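Local coordinates for hypothetical protein (Pseudomonas aeruginosa, PDB 1U69) that is of unknown function but belongs to the PhnB-like branch of the glyoxalase superfamily and has been proposed as a potential drug-resistance protein, at residues T22-T27 against V54-M59; C107-D112 against S117-P122. One frame throughout, in Å; residues are numbered along the deposited sequence.

Contact 1 (T22-T27 against V54-M59); sequences TFYAET and VEFRVM
Tyr-24 of the helix meets Phe-56 and Val-58 of the strand. It is the one helix side chain that carries the contact, and it can be followed outward. CB comes first, with methyl CG1 of Val-58 3.8 Å away. The ring then turns off beside the backbone N, with CG opposite the carbonyl carbon (chi1 -58°). Its CD2-CE2 edge is the one that meets Phe-56. CD2 lies 3.5 Å from CE1 of Phe-56, the closest approach between 22-27 and 54-59. CE2, one atom further out, is 3.9 Å from CZ of Phe-56. Phe-56 thus comes in at the edge of the tyrosine ring, near its plane. The two rings are oblique, with planes at 44° and centroids 5.6 Å apart. The tip, OH, bonds outside the two segments, to Asp-112 and Tyr-13, so a buried hydroxyl is satisfied.

On the strand side, Phe-56 offers the CE1 and CZ end of its ring to Tyr-24. CG1 of Val-58 lies in the plane of this ring, at its edge. The same methyl therefore touches Tyr-24 and borders Phe-56. Ala-21, one turn earlier on the helix, also packs on Phe-56.

Within the helix, OG1 of Thr-27 donates to O of Phe-23 at 2.8 Å, from above the carbonyl plane. This is a side-chain bond back to the preceding turn.

The three touching residues are all buried, and the contact across the segments is apolar. It seats helix 17-27 on strand 51-58 of a four-stranded mixed sheet. A helix packed on such a sheet is characteristic of the βαβββ module of the glyoxalase fold.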
ATOM      1  N   THR A  22      -0.642  22.049  -0.165  1.00  7.82           N
ATOM      2  CA  THR A  22       0.296  22.536   0.829  1.00  8.19           C
ATOM      3  C   THR A  22      -0.246  22.265   2.228  1.00  8.21           C
ATOM      4  O   THR A  22       0.484  21.833   3.112  1.00  8.37           O
ATOM      5  CB  THR A  22       0.538  24.035   0.634  1.00  8.86           C
ATOM      6  OG1 THR A  22       1.147  24.254  -0.646  1.00  9.49           O
ATOM      7  CG2 THR A  22       1.549  24.547   1.639  1.00  8.36           C
ATOM      8  N   PHE A  23      -1.531  22.541   2.429  1.00  8.17           N
ATOM      9  CA  PHE A  23      -2.184  22.255   3.706  1.00  8.05           C
ATOM     10  C   PHE A  23      -2.121  20.769   4.052  1.00  8.22           C
ATOM     11  O   PHE A  23      -1.835  20.408   5.188  1.00  7.82           O
ATOM     12  CB  PHE A  23      -3.649  22.733   3.673  1.00  7.98           C
ATOM     13  CG  PHE A  23      -4.458  22.329   4.890  1.00  8.75           C
ATOM     14  CD1 PHE A  23      -4.286  22.967   6.095  1.00 10.24           C
ATOM     15  CD2 PHE A  23      -5.378  21.299   4.818  1.00 10.53           C
ATOM     16  CE1 PHE A  23      -5.021  22.576   7.212  1.00 11.03           C
ATOM     17  CE2 PHE A  23      -6.118  20.912   5.934  1.00 12.02           C
ATOM     18  CZ  PHE A  23      -5.931  21.556   7.123  1.00 11.21           C
ATOM     19  N   TYR A  24      -2.405  19.903   3.087  1.00  7.93           N
ATOM     20  CA  TYR A  24      -2.404  18.481   3.380  1.00  8.60           C
ATOM     21  C   TYR A  24      -0.986  18.055   3.762  1.00  9.21           C
ATOM     22  O   TYR A  24      -0.794  17.252   4.664  1.00  9.75           O
ATOM     23  CB  TYR A  24      -2.885  17.658   2.186  1.00  7.92           C
ATOM     24  CG  TYR A  24      -4.269  17.967   1.650  1.00  8.30           C
ATOM     25  CD1 TYR A  24      -5.319  18.370   2.482  1.00  9.16           C
ATOM     26  CD2 TYR A  24      -4.535  17.830   0.294  1.00  8.23           C
ATOM     27  CE1 TYR A  24      -6.588  18.635   1.966  1.00  8.47           C
ATOM     28  CE2 TYR A  24      -5.800  18.072  -0.224  1.00  8.96           C
ATOM     29  CZ  TYR A  24      -6.820  18.495   0.613  1.00  8.77           C
ATOM     30  OH  TYR A  24      -8.072  18.731   0.085  1.00  9.05           O
ATOM     31  N   ALA A  25       0.003  18.619   3.087  1.00  9.82           N
ATOM     32  CA  ALA A  25       1.391  18.214   3.291  1.00 10.33           C
ATOM     33  C   ALA A  25       1.899  18.572   4.691  1.00 11.66           C
ATOM     34  O   ALA A  25       2.734  17.858   5.266  1.00 12.62           O
ATOM     35  CB  ALA A  25       2.283  18.814   2.209  1.00 10.90           C
ATOM     36  N   GLU A  26       1.378  19.657   5.247  1.00 11.95           N
ATOM     37  CA  GLU A  26       1.810  20.091   6.566  1.00 12.75           C
ATOM     38  C   GLU A  26       0.927  19.497   7.667  1.00 12.87           C
ATOM     39  O   GLU A  26       1.293  19.535   8.835  1.00 14.23           O
ATOM     40  CB  GLU A  26       1.881  21.614   6.641  1.00 13.51           C
ATOM     41  CG  GLU A  26       0.560  22.323   6.465  1.00 15.21           C
ATOM     42  CD  GLU A  26       0.708  23.791   6.083  1.00 17.73           C
ATOM     43  OE1 GLU A  26       1.852  24.276   5.923  1.00 20.74           O
ATOM     44  OE2 GLU A  26      -0.338  24.447   5.935  1.00 20.04           O
ATOM     45  N   THR A  27      -0.204  18.909   7.279  1.00 11.70           N
ATOM     46  CA  THR A  27      -1.183  18.368   8.222  1.00 11.49           C
ATOM     47  C   THR A  27      -0.997  16.883   8.458  1.00 11.26           C
ATOM     48  O   THR A  27      -0.931  16.440   9.582  1.00 11.31           O
ATOM     49  CB  THR A  27      -2.607  18.626   7.702  1.00 11.68           C
ATOM     50  OG1 THR A  27      -2.886  20.035   7.749  1.00 12.26           O
ATOM     51  CG2 THR A  27      -3.667  18.004   8.615  1.00 11.42           C
ATOM     52  N   VAL A  54      -1.418  20.412  -9.533  1.00  9.75           N
ATOM     53  CA  VAL A  54      -0.399  20.228  -8.505  1.00  9.64           C
ATOM     54  C   VAL A  54      -0.335  18.737  -8.184  1.00  9.69           C
ATOM     55  O   VAL A  54      -1.346  18.137  -7.810  1.00 10.14           O
ATOM     56  CB  VAL A  54      -0.754  20.990  -7.221  1.00  9.30           C
ATOM     57  CG1 VAL A  54       0.327  20.776  -6.180  1.00 10.07           C
ATOM     58  CG2 VAL A  54      -0.980  22.497  -7.493  1.00  9.95           C
ATOM     59  N   GLU A  55       0.837  18.141  -8.353  1.00  9.56           N
ATOM     60  CA  GLU A  55       1.052  16.759  -7.932  1.00 10.21           C
ATOM     61  C   GLU A  55       1.383  16.759  -6.453  1.00  9.80           C
ATOM     62  O   GLU A  55       2.192  17.551  -5.995  1.00 10.16           O
ATOM     63  CB  GLU A  55       2.178  16.099  -8.724  1.00 10.16           C
ATOM     64  CG  GLU A  55       1.959  15.992 -10.226  1.00 13.53           C
ATOM     65  CD  GLU A  55       3.165  15.381 -10.924  1.00 16.38           C
ATOM     66  OE1 GLU A  55       3.664  14.336 -10.453  1.00 20.90           O
ATOM     67  OE2 GLU A  55       3.638  15.949 -11.909  1.00 17.97           O
ATOM     68  N   PHE A  56       0.737  15.880  -5.695  1.00  9.48           N
ATOM     69  CA  PHE A  56       1.045  15.723  -4.281  1.00  9.31           C
ATOM     70  C   PHE A  56       0.784  14.300  -3.837  1.00  9.73           C
ATOM     71  O   PHE A  56       0.210  13.528  -4.588  1.00 10.21           O
ATOM     72  CB  PHE A  56       0.294  16.753  -3.419  1.00  9.96           C
ATOM     73  CG  PHE A  56      -1.223  16.584  -3.372  1.00  9.27           C
ATOM     74  CD1 PHE A  56      -1.836  15.925  -2.311  1.00  8.97           C
ATOM     75  CD2 PHE A  56      -2.036  17.153  -4.350  1.00  9.38           C
ATOM     76  CE1 PHE A  56      -3.230  15.806  -2.257  1.00  8.90           C
ATOM     77  CE2 PHE A  56      -3.418  17.057  -4.266  1.00 10.38           C
ATOM     78  CZ  PHE A  56      -4.001  16.382  -3.227  1.00  9.12           C
ATOM     79  N   ARG A  57       1.280  13.937  -2.660  1.00  8.88           N
ATOM     80  CA  ARG A  57       1.078  12.592  -2.131  1.00  9.66           C
ATOM     81  C   ARG A  57       0.556  12.709  -0.734  1.00  9.89           C
ATOM     82  O   ARG A  57       1.083  13.501   0.053  1.00  9.77           O
ATOM     83  CB  ARG A  57       2.391  11.800  -2.127  1.00 10.39           C
ATOM     84  CG  ARG A  57       2.247  10.314  -1.787  1.00 12.78           C
ATOM     85  CD  ARG A  57       3.570   9.572  -1.754  1.00 16.80           C
ATOM     86  NE  ARG A  57       4.556  10.455  -1.158  1.00 19.71           N
ATOM     87  CZ  ARG A  57       5.541  11.067  -1.821  1.00 21.27           C
ATOM     88  NH1 ARG A  57       5.762  10.847  -3.121  1.00 25.51           N
ATOM     89  NH2 ARG A  57       6.348  11.874  -1.166  1.00 19.89           N
ATOM     90  N   VAL A  58      -0.484  11.945  -0.404  1.00  9.03           N
ATOM     91  CA  VAL A  58      -0.971  11.900   0.974  1.00  9.61           C
ATOM     92  C   VAL A  58      -0.988  10.479   1.517  1.00  9.10           C
ATOM     93  O   VAL A  58      -1.772   9.661   1.087  1.00  8.37           O
ATOM     94  CB  VAL A  58      -2.382  12.560   1.164  1.00 10.47           C
ATOM     95  CG1 VAL A  58      -2.261  14.052   1.061  1.00 12.77           C
ATOM     96  CG2 VAL A  58      -3.403  12.064   0.167  1.00 12.50           C
HETATM   97  N   MSE A  59      -0.072  10.183   2.430  1.00  9.17           N
HETATM   98  CA  MSE A  59      -0.049   8.895   3.117  1.00  8.74           C
HETATM   99  C   MSE A  59      -0.118   7.702   2.146  1.00  9.10           C
HETATM  100  O   MSE A  59      -0.914   6.779   2.339  1.00  9.55           O
HETATM  101  CB  MSE A  59      -1.188   8.843   4.137  1.00  8.60           C
HETATM  102  CG  MSE A  59      -0.995   9.817   5.285  1.00 10.60           C
HETATM  103 SE   MSE A  59      -2.580  10.021   6.372  1.00 16.09          SE
HETATM  104  CE  MSE A  59      -3.701  11.153   5.181  1.00 15.17           C
TER

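Contact 2 (C107-D112 against S117-P122); sequences CGWCRD and SWQITP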
ATOM      1  N   CYS A 107     -19.768   9.878  12.595  1.00 11.37           N
ATOM      2  CA  CYS A 107     -19.090   8.582  12.553  1.00 12.05           C
ATOM      3  C   CYS A 107     -17.675   8.661  11.980  1.00 11.21           C
ATOM      4  O   CYS A 107     -17.271   7.807  11.191  1.00 10.67           O
ATOM      5  CB  CYS A 107     -19.888   7.578  11.731  1.00 12.15           C
ATOM      6  SG  CYS A 107     -21.611   7.429  12.246  1.00 16.77           S
ATOM      7  N   GLY A 108     -16.947   9.702  12.359  1.00 10.54           N
ATOM      8  CA  GLY A 108     -15.575   9.883  11.895  1.00 10.43           C
ATOM      9  C   GLY A 108     -15.444  10.661  10.601  1.00  9.70           C
ATOM     10  O   GLY A 108     -14.340  11.020  10.207  1.00  9.70           O
ATOM     11  N   TRP A 109     -16.561  10.935   9.934  1.00  9.74           N
ATOM     12  CA  TRP A 109     -16.563  11.769   8.741  1.00  9.10           C
ATOM     13  C   TRP A 109     -16.468  13.251   9.085  1.00  9.10           C
ATOM     14  O   TRP A 109     -17.111  13.736  10.025  1.00  8.51           O
ATOM     15  CB  TRP A 109     -17.839  11.538   7.938  1.00  9.08           C
ATOM     16  CG  TRP A 109     -17.984  10.155   7.320  1.00  9.82           C
ATOM     17  CD1 TRP A 109     -18.124   8.958   7.966  1.00 10.74           C
ATOM     18  CD2 TRP A 109     -18.051   9.862   5.922  1.00  9.75           C
ATOM     19  NE1 TRP A 109     -18.260   7.935   7.053  1.00 12.43           N
ATOM     20  CE2 TRP A 109     -18.218   8.466   5.788  1.00 11.06           C
ATOM     21  CE3 TRP A 109     -17.974  10.645   4.757  1.00 10.95           C
ATOM     22  CZ2 TRP A 109     -18.310   7.839   4.536  1.00 10.42           C
ATOM     23  CZ3 TRP A 109     -18.073  10.018   3.513  1.00 10.05           C
ATOM     24  CH2 TRP A 109     -18.239   8.631   3.424  1.00 10.41           C
ATOM     25  N   CYS A 110     -15.701  13.969   8.279  1.00  9.12           N
ATOM     26  CA  CYS A 110     -15.620  15.414   8.317  1.00  9.54           C
ATOM     27  C   CYS A 110     -15.297  15.915   6.905  1.00  9.49           C
ATOM     28  O   CYS A 110     -15.199  15.122   5.950  1.00  9.27           O
ATOM     29  CB  CYS A 110     -14.571  15.849   9.343  1.00  8.69           C
ATOM     30  SG  CYS A 110     -12.906  15.244   8.997  1.00 10.12           S
ATOM     31  N   ARG A 111     -15.214  17.227   6.751  1.00 10.12           N
ATOM     32  CA  ARG A 111     -15.035  17.855   5.458  1.00 10.98           C
ATOM     33  C   ARG A 111     -14.003  18.957   5.563  1.00 11.00           C
ATOM     34  O   ARG A 111     -13.994  19.711   6.535  1.00 10.85           O
ATOM     35  CB  ARG A 111     -16.366  18.431   4.975  1.00 12.27           C
ATOM     36  CG  ARG A 111     -17.423  17.387   4.795  1.00 16.29           C
ATOM     37  CD  ARG A 111     -18.325  17.609   3.605  1.00 20.54           C
ATOM     38  NE  ARG A 111     -19.109  18.813   3.792  1.00 21.94           N
ATOM     39  CZ  ARG A 111     -20.407  18.851   4.068  1.00 22.70           C
ATOM     40  NH1 ARG A 111     -21.126  17.726   4.176  1.00 22.32           N
ATOM     41  NH2 ARG A 111     -20.987  20.028   4.235  1.00 23.03           N
ATOM     42  N   ASP A 112     -13.138  19.065   4.560  1.00  9.76           N
ATOM     43  CA  ASP A 112     -12.134  20.127   4.570  1.00  9.90           C
ATOM     44  C   ASP A 112     -12.665  21.424   3.947  1.00  9.52           C
ATOM     45  O   ASP A 112     -13.808  21.513   3.492  1.00  9.90           O
ATOM     46  CB  ASP A 112     -10.785  19.675   3.977  1.00  9.67           C
ATOM     47  CG  ASP A 112     -10.803  19.429   2.477  1.00  9.24           C
ATOM     48  OD1 ASP A 112     -11.657  19.994   1.758  1.00  9.03           O
ATOM     49  OD2 ASP A 112      -9.904  18.707   1.938  1.00 10.03           O
ATOM     50  N   SER A 117     -14.382  15.196   1.495  1.00  8.39           N
ATOM     51  CA  SER A 117     -14.703  14.393   2.664  1.00  8.45           C
ATOM     52  C   SER A 117     -13.511  13.556   3.133  1.00  8.89           C
ATOM     53  O   SER A 117     -12.848  12.890   2.339  1.00  8.53           O
ATOM     54  CB  SER A 117     -15.876  13.449   2.373  1.00  8.62           C
ATOM     55  OG  SER A 117     -17.129  14.144   2.335  1.00  8.46           O
ATOM     56  N   TRP A 118     -13.250  13.604   4.431  1.00  7.93           N
ATOM     57  CA  TRP A 118     -12.254  12.768   5.087  1.00  8.01           C
ATOM     58  C   TRP A 118     -12.951  11.961   6.165  1.00  8.29           C
ATOM     59  O   TRP A 118     -13.895  12.449   6.772  1.00 10.06           O
ATOM     60  CB  TRP A 118     -11.176  13.643   5.743  1.00  8.25           C
ATOM     61  CG  TRP A 118     -10.378  14.424   4.771  1.00  7.28           C
ATOM     62  CD1 TRP A 118     -10.740  15.590   4.169  1.00  7.97           C
ATOM     63  CD2 TRP A 118      -9.088  14.090   4.253  1.00  7.15           C
ATOM     64  NE1 TRP A 118      -9.749  16.009   3.313  1.00  8.40           N
ATOM     65  CE2 TRP A 118      -8.724  15.106   3.346  1.00  7.19           C
ATOM     66  CE3 TRP A 118      -8.194  13.034   4.471  1.00  7.37           C
ATOM     67  CZ2 TRP A 118      -7.513  15.103   2.660  1.00  6.45           C
ATOM     68  CZ3 TRP A 118      -6.991  13.029   3.776  1.00  7.47           C
ATOM     69  CH2 TRP A 118      -6.668  14.053   2.878  1.00  7.89           C
ATOM     70  N   GLN A 119     -12.493  10.731   6.383  1.00  6.68           N
ATOM     71  CA  GLN A 119     -12.885   9.926   7.533  1.00  7.09           C
ATOM     72  C   GLN A 119     -11.636   9.706   8.381  1.00  7.57           C
ATOM     73  O   GLN A 119     -10.621   9.239   7.881  1.00  7.52           O
ATOM     74  CB  GLN A 119     -13.432   8.569   7.104  1.00  7.51           C
ATOM     75  CG  GLN A 119     -14.708   8.615   6.285  1.00  9.59           C
ATOM     76  CD  GLN A 119     -15.077   7.227   5.820  1.00  9.68           C
ATOM     77  OE1 GLN A 119     -15.280   6.343   6.655  1.00  8.69           O
ATOM     78  NE2 GLN A 119     -15.138   7.012   4.501  1.00  9.41           N
ATOM     79  N   ILE A 120     -11.695  10.083   9.657  1.00  8.80           N
ATOM     80  CA  ILE A 120     -10.618   9.839  10.585  1.00  9.49           C
ATOM     81  C   ILE A 120     -11.091   8.672  11.440  1.00  9.77           C
ATOM     82  O   ILE A 120     -11.916   8.837  12.336  1.00  9.33           O
ATOM     83  CB  ILE A 120     -10.295  11.092  11.435  1.00  9.79           C
ATOM     84  CG1 ILE A 120     -10.090  12.337  10.540  1.00  9.95           C
ATOM     85  CG2 ILE A 120      -9.090  10.813  12.318  1.00 10.36           C
ATOM     86  CD1 ILE A 120      -9.083  12.200   9.455  1.00 11.13           C
ATOM     87  N   THR A 121     -10.613   7.485  11.074  1.00  9.87           N
ATOM     88  CA  THR A 121     -11.195   6.209  11.490  1.00 10.79           C
ATOM     89  C   THR A 121     -10.180   5.365  12.252  1.00 11.31           C
ATOM     90  O   THR A 121      -9.301   4.756  11.657  1.00 11.37           O
ATOM     91  CB  THR A 121     -11.665   5.432  10.245  1.00 10.95           C
ATOM     92  OG1 THR A 121     -12.560   6.243   9.479  1.00 10.55           O
ATOM     93  CG2 THR A 121     -12.479   4.193  10.621  1.00 10.34           C
ATOM     94  N   PRO A 122     -10.288   5.320  13.572  1.00 11.65           N
ATOM     95  CA  PRO A 122      -9.381   4.474  14.352  1.00 11.59           C
ATOM     96  C   PRO A 122      -9.383   3.025  13.862  1.00 11.99           C
ATOM     97  O   PRO A 122     -10.447   2.487  13.572  1.00 11.73           O
ATOM     98  CB  PRO A 122      -9.953   4.592  15.765  1.00 11.43           C
ATOM     99  CG  PRO A 122     -10.589   5.917  15.779  1.00 11.63           C
ATOM    100  CD  PRO A 122     -11.222   6.071  14.425  1.00 11.55           C
TER
HETATM  101  O   HOH W   1     -15.291   6.402   9.579  1.00 20.24           O
HETATM  102  O   HOH W   2     -17.624  14.150   4.932  1.00 25.76           O
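Trp-109 and Gln-119 lie side by side and point the same way from one face of the hairpin. The amide plane of Gln-119 is stacked on the indole, only 7° from parallel. CG of Gln-119 sits over the five-membered ring, 3.5 Å from its centroid, in a CH-pi contact. The glutamine chain runs extended beyond CG, which carries the amide out along the same ring face. Ser-117 and Arg-111 share this side, and water 2 joins OG of Ser-117 to O of Cys-110.

Trp-118 and Cys-110 are on the other face. Here the indole meets Asp-112 with its edge. NE1 donates to OD2 of Asp-112 at 3.0 Å, almost straight at 170°. The acceptor is in the ring plane, but the donor comes from above the carboxylate plane, and the two planes are 55° apart. OD2 has a second partner in OH of Tyr-24, while OD1 is held by N of Trp-114 and N of Ile-116. SG of Cys-110 lies 4.0 Å from CB of Trp-118.

The strands themselves are joined by backbone bonds. N of Cys-110 reaches O of Trp-118 at 2.8 Å, and N of Trp-118 returns to O of Cys-110. N of Ile-120 bonds to O of Gly-108. This ladder is that of an antiparallel beta hairpin, here in the second four-stranded sheet of the glyoxalase-like fold.

In the fold
Contact 1 closes in the chain before contact 2 opens. Their centres are about 17 Å apart, yet they touch through Tyr-24. Its OH is 2.6 Å from OD2 of Asp-112, a probable hydrogen bond. Its CE1 lies 3.7 Å from CZ2 of Trp-118, and the two rings meet edge-to-face. CE of Met-59, a selenomethionine, adds a packing contact 4.0 Å from CZ3 of Trp-118. Contact 1 belongs to the sheet containing strand 51-58, and contact 2 to the sheet containing strands 109-111 and 117-122. The touching side chains therefore join the two sheet-bearing modules. The function of this protein, and with it any active site, is not established.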